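PDB 3EOZ: putative Phosphoglycerate mutase from Plasmodium falciparum, which probably acts as a serine/threonine protein phosphatase of the histidine phosphatase superfamily, with phosphoglycerate mutase activity also assigned to its family. Local coordinates for residues 23-28 with 147-152. Residues are numbered along the deposited sequence; the frame is centred on the assembly and turned at random.
Sequences HIILVR and DEYQLV
His23 holds CG between its backbone N and carbonyl carbon (chi1 54°), and Tyr149 holds CG beside its own N (chi1 -73°). These torsions lay the two rings in an offset stack, centroids 3.8 Å apart and planes 15° from parallel. The carbonyl O of Glu148 sits at the edge of the imidazole, 3.0 Å from His23 CE1. His23 NE2 is hydrogen-bonded to the O of Glu146, and Tyr149 OH to Lys67 NZ. Ile25 CD1 also touches the Tyr149 ring, 3.9 Å from CD1. The other branch of Ile25, CG2, rests on Leu151 CD2 at 3.6 Å; Leu64 and Leu60 of helix 49-64 pack on this side. Strands 22-28 and 148-154 are parallel neighbours at the centre of the mixed sheet of the histidine phosphatase fold. They pair at Leu26 and Val152. Val152 N donates nearly straight to Ile25 O (3.0 Å), and Val27 N donates to Val152 O (2.9 Å). Toward His23 the strands splay apart. One water there accepts from Ile25 N and donates to Gln150 O (2.7 Å); another accepts from Gln150 N and bonds weakly to His23 O. On the other face of the sheet, Leu26 CD2 meets Val152 CB, near Phe139 and Tyr138 of helix 114-139.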
loop_
_atom_site.group_PDB
_atom_site.type_symbol
_atom_site.label_atom_id
_atom_site.label_comp_id
_atom_site.label_asym_id
_atom_site.label_seq_id
_atom_site.Cartn_x
_atom_site.Cartn_y
_atom_site.Cartn_z
ATOM N N HIS B 23 -23.586 5.173 3.086
ATOM C CA HIS B 23 -22.599 4.567 3.966
ATOM C C HIS B 23 -22.645 3.040 3.904
ATOM O O HIS B 23 -23.710 2.440 3.768
ATOM C CB HIS B 23 -22.712 5.081 5.394
ATOM C CG HIS B 23 -24.078 4.953 5.976
ATOM N ND1 HIS B 23 -24.833 3.806 5.843
ATOM C CD2 HIS B 23 -24.823 5.816 6.711
ATOM C CE1 HIS B 23 -25.992 3.975 6.454
ATOM N NE2 HIS B 23 -26.010 5.183 6.993
ATOM N N ILE B 24 -21.469 2.425 3.967
ATOM C CA ILE B 24 -21.337 0.997 3.800
ATOM C C ILE B 24 -20.389 0.529 4.867
ATOM O O ILE B 24 -19.392 1.194 5.144
ATOM C CB ILE B 24 -20.779 0.638 2.418
ATOM C CG1 ILE B 24 -21.678 1.231 1.306
ATOM C CG2 ILE B 24 -20.657 -0.888 2.282
ATOM C CD1 ILE B 24 -20.951 1.743 0.104
ATOM N N ILE B 25 -20.711 -0.599 5.488
ATOM C CA ILE B 25 -19.870 -1.159 6.520
ATOM C C ILE B 25 -19.567 -2.608 6.224
ATOM O O ILE B 25 -20.458 -3.437 6.161
ATOM C CB ILE B 25 -20.513 -1.032 7.898
ATOM C CG1 ILE B 25 -20.712 0.448 8.237
ATOM C CG2 ILE B 25 -19.637 -1.679 8.952
ATOM C CD1 ILE B 25 -21.315 0.691 9.607
ATOM N N LEU B 26 -18.286 -2.900 6.060
ATOM C CA LEU B 26 -17.828 -4.248 5.768
ATOM C C LEU B 26 -17.151 -4.792 7.013
ATOM O O LEU B 26 -16.394 -4.090 7.649
ATOM C CB LEU B 26 -16.849 -4.235 4.588
ATOM C CG LEU B 26 -17.331 -3.578 3.289
ATOM C CD1 LEU B 26 -16.329 -3.823 2.105
ATOM C CD2 LEU B 26 -18.769 -4.048 2.932
ATOM N N VAL B 27 -17.458 -6.034 7.368
ATOM C CA VAL B 27 -16.931 -6.656 8.571
ATOM C C VAL B 27 -16.345 -7.990 8.192
ATOM O O VAL B 27 -17.052 -8.813 7.640
ATOM C CB VAL B 27 -18.037 -6.842 9.638
ATOM C CG1 VAL B 27 -17.444 -7.369 10.952
ATOM C CG2 VAL B 27 -18.792 -5.510 9.860
ATOM N N ARG B 28 -15.051 -8.191 8.458
ATOM C CA ARG B 28 -14.332 -9.440 8.164
ATOM C C ARG B 28 -14.659 -10.526 9.206
ATOM O O ARG B 28 -15.032 -10.209 10.337
ATOM C CB ARG B 28 -12.811 -9.151 8.113
ATOM C CG ARG B 28 -11.886 -10.381 8.153
ATOM C CD ARG B 28 -10.534 -10.174 7.449
ATOM N NE ARG B 28 -9.672 -9.190 8.099
ATOM C CZ ARG B 28 -8.794 -9.469 9.057
ATOM N NH1 ARG B 28 -8.658 -10.712 9.498
ATOM N NH2 ARG B 28 -8.058 -8.499 9.576
ATOM N N ASP B 147 -30.021 7.173 9.096
ATOM C CA ASP B 147 -29.757 6.606 10.420
ATOM C C ASP B 147 -29.816 5.077 10.430
ATOM O O ASP B 147 -29.370 4.436 11.387
ATOM C CB ASP B 147 -30.710 7.195 11.465
ATOM C CG ASP B 147 -30.126 8.417 12.166
ATOM O OD1 ASP B 147 -28.994 8.846 11.809
ATOM O OD2 ASP B 147 -30.802 8.938 13.086
ATOM N N GLU B 148 -30.353 4.492 9.368
ATOM C CA GLU B 148 -30.375 3.044 9.250
ATOM C C GLU B 148 -29.020 2.552 8.740
ATOM O O GLU B 148 -28.489 3.087 7.774
ATOM C CB GLU B 148 -31.497 2.611 8.310
ATOM C CG GLU B 148 -32.002 1.196 8.585
ATOM C CD GLU B 148 -33.023 0.746 7.553
ATOM O OE1 GLU B 148 -33.835 1.610 7.153
ATOM O OE2 GLU B 148 -33.005 -0.445 7.139
ATOM N N TYR B 149 -28.471 1.544 9.407
ATOM C CA TYR B 149 -27.257 0.888 8.969
ATOM C C TYR B 149 -27.462 -0.614 8.780
ATOM O O TYR B 149 -28.205 -1.232 9.515
ATOM C CB TYR B 149 -26.159 1.105 10.000
ATOM C CG TYR B 149 -25.605 2.506 10.016
ATOM C CD1 TYR B 149 -24.509 2.846 9.246
ATOM C CD2 TYR B 149 -26.178 3.490 10.805
ATOM C CE1 TYR B 149 -23.997 4.134 9.252
ATOM C CE2 TYR B 149 -25.675 4.774 10.823
ATOM C CZ TYR B 149 -24.577 5.094 10.046
ATOM O OH TYR B 149 -24.064 6.376 10.055
ATOM N N GLN B 150 -26.790 -1.195 7.791
ATOM C CA GLN B 150 -26.658 -2.649 7.688
ATOM C C GLN B 150 -25.172 -3.009 7.731
ATOM O O GLN B 150 -24.319 -2.223 7.303
ATOM C CB GLN B 150 -27.266 -3.200 6.395
ATOM C CG GLN B 150 -28.752 -2.937 6.174
ATOM C CD GLN B 150 -29.031 -1.570 5.629
ATOM O OE1 GLN B 150 -28.418 -1.158 4.661
ATOM N NE2 GLN B 150 -29.951 -0.834 6.273
ATOM N N LEU B 151 -24.877 -4.200 8.249
ATOM C CA LEU B 151 -23.522 -4.713 8.359
ATOM C C LEU B 151 -23.359 -5.835 7.370
ATOM O O LEU B 151 -24.141 -6.777 7.362
ATOM C CB LEU B 151 -23.259 -5.237 9.762
ATOM C CG LEU B 151 -23.375 -4.213 10.892
ATOM C CD1 LEU B 151 -23.197 -4.881 12.248
ATOM C CD2 LEU B 151 -22.363 -3.124 10.729
ATOM N N VAL B 152 -22.356 -5.726 6.507
ATOM C CA VAL B 152 -22.111 -6.756 5.518
ATOM C C VAL B 152 -20.916 -7.541 6.016
ATOM O O VAL B 152 -19.833 -7.001 6.106
ATOM C CB VAL B 152 -21.852 -6.135 4.147
ATOM C CG1 VAL B 152 -21.759 -7.209 3.082
ATOM C CG2 VAL B 152 -22.962 -5.168 3.822
HETATM O O HOH W 1 -25.257 0.951 6.473
HETATM O O HOH W 2 -23.698 -1.170 4.942
#